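Local coordinates for glycerol-3-phosphate dehydrogenase [NAD(P)+] (Coxiella burnetii, PDB 3K96), which probably catalyses the NAD(P)H-dependent reduction of dihydroxyacetone phosphate to sn-glycerol 3-phosphate, the key precursor for phospholipid synthesis, at residues A[344-347]-A[348-352]. Residues are numbered along the deposited sequence; the frame is centred on the assembly and turned at random. Where two conformers were deposited one is given.
Sequences AVQE and LLERS
V345 and L349, one helical turn apart, meet where the last helix of the chain, 341-349, runs out into the C-terminal tail. Three successive i+4 backbone bonds close this last turn: L348 N to A344 O, L349 N to V345 O (2.9 Å) and E350 N to Q346 O (3.0 Å). E350 then leaves helical geometry as the centre of an inverse gamma turn, in which R351 N makes a weak 2.9 Å bond to L349 O.

Apolar contact follows the buried side of the helix. V345 and L349 run alongside each other in a common direction, CG1 of V345 touching CD1 of L349 at 3.9 Å; chi1 of V345 (177°) sets CG1 opposite its own N and beside its carbonyl carbon, on the side from which L349 follows. Aliphatic residues suit this buried side: the small A344 and the larger L348 pack on helix 326-336, whereas L349 meets helix 233-253 and also P173 of the second subunit.

Polar side chains occupy the partly exposed side. The carboxylate of E347 forms a salt bridge with R333 and accepts hydrogen bonds from Q330 and Q343, while in the conformer given OE1 of Q346 accepts one from R197 of the second subunit. Beyond the helix, R351 makes a cation-pi contact with Y201 of that subunit, so the helix end belongs to the dimer interface. E350, with its chain stretched out past CG, lays its aliphatic part over the preceding turn, with its CG 3.2 Å from Q346 O.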
loop_
_atom_site.group_PDB
_atom_site.type_symbol
_atom_site.label_atom_id
_atom_site.label_comp_id
_atom_site.label_asym_id
_atom_site.label_seq_id
_atom_site.Cartn_x
_atom_site.Cartn_y
_atom_site.Cartn_z
ATOM N N ALA A 344 17.817 13.820 -4.311
ATOM C CA ALA A 344 16.403 13.958 -4.677
ATOM C C ALA A 344 15.444 13.304 -3.662
ATOM O O ALA A 344 14.424 13.888 -3.278
ATOM C CB ALA A 344 16.143 13.394 -6.097
ATOM N N VAL A 345 15.762 12.093 -3.245
ATOM C CA VAL A 345 14.884 11.390 -2.324
ATOM C C VAL A 345 14.985 12.004 -0.947
ATOM O O VAL A 345 13.993 12.034 -0.205
ATOM C CB VAL A 345 15.139 9.886 -2.295
ATOM C CG1 VAL A 345 14.246 9.217 -1.250
ATOM C CG2 VAL A 345 14.882 9.263 -3.709
ATOM N N GLN A 346 16.169 12.488 -0.576
ATOM C CA GLN A 346 16.321 13.112 0.744
ATOM C C GLN A 346 15.590 14.460 0.809
ATOM O O GLN A 346 15.169 14.887 1.887
ATOM C CB GLN A 346 17.790 13.210 1.167
ATOM C CG GLN A 346 18.387 11.843 1.522
ATOM C CD GLN A 346 19.808 11.919 2.038
ATOM O OE1 GLN A 346 20.383 10.909 2.429
ATOM N NE2 GLN A 346 20.380 13.116 2.048
ATOM N N GLU A 347 15.458 15.144 -0.329
ATOM C CA GLU A 347 14.658 16.380 -0.367
ATOM C C GLU A 347 13.179 16.007 -0.200
ATOM O O GLU A 347 12.444 16.714 0.465
ATOM C CB GLU A 347 14.865 17.177 -1.666
ATOM C CG GLU A 347 16.228 17.868 -1.764
ATOM C CD GLU A 347 16.501 18.500 -3.141
ATOM O OE1 GLU A 347 15.602 18.511 -4.014
ATOM O OE2 GLU A 347 17.634 18.977 -3.355
ATOM N N LEU A 348 12.749 14.902 -0.798
ATOM C CA LEU A 348 11.346 14.469 -0.673
ATOM C C LEU A 348 10.990 14.032 0.746
ATOM O O LEU A 348 9.925 14.387 1.260
ATOM C CB LEU A 348 11.031 13.311 -1.616
ATOM C CG LEU A 348 10.929 13.644 -3.101
ATOM C CD1 LEU A 348 10.692 12.370 -3.900
ATOM C CD2 LEU A 348 9.810 14.662 -3.310
ATOM N N LEU A 349 11.869 13.245 1.364
ATOM C CA LEU A 349 11.622 12.738 2.715
ATOM C C LEU A 349 11.767 13.817 3.786
ATOM O O LEU A 349 11.004 13.826 4.742
ATOM C CB LEU A 349 12.525 11.535 3.046
ATOM C CG LEU A 349 12.225 10.220 2.313
ATOM C CD1 LEU A 349 13.310 9.182 2.529
ATOM C CD2 LEU A 349 10.868 9.662 2.722
ATOM N N GLU A 350 12.714 14.728 3.619
ATOM C CA GLU A 350 12.930 15.767 4.615
ATOM C C GLU A 350 12.022 16.972 4.371
ATOM O O GLU A 350 12.455 18.071 4.046
ATOM C CB GLU A 350 14.410 16.109 4.670
ATOM C CG GLU A 350 15.219 14.868 5.075
ATOM C CD GLU A 350 16.721 15.071 5.060
ATOM O OE1 GLU A 350 17.180 16.233 4.936
ATOM O OE2 GLU A 350 17.440 14.051 5.171
ATOM N N ARG A 351 10.740 16.699 4.592
ATOM C CA ARG A 351 9.597 17.582 4.381
ATOM C C ARG A 351 9.230 18.375 5.638
ATOM O O ARG A 351 9.532 17.955 6.767
ATOM C CB ARG A 351 8.422 16.662 4.078
ATOM C CG ARG A 351 7.133 17.246 3.566
ATOM C CD ARG A 351 6.021 16.270 3.966
ATOM N NE ARG A 351 6.466 14.869 3.874
ATOM C CZ ARG A 351 5.909 13.847 4.537
ATOM N NH1 ARG A 351 4.880 14.054 5.363
ATOM N NH2 ARG A 351 6.398 12.606 4.397
ATOM N N SER A 352 8.520 19.488 5.426
ATOM C CA SER A 352 8.050 20.361 6.508
ATOM C C SER A 352 6.575 20.079 6.835
ATOM O O SER A 352 6.238 19.601 7.925
ATOM C CB SER A 352 8.220 21.830 6.104
ATOM O OG SER A 352 9.571 22.109 5.775
#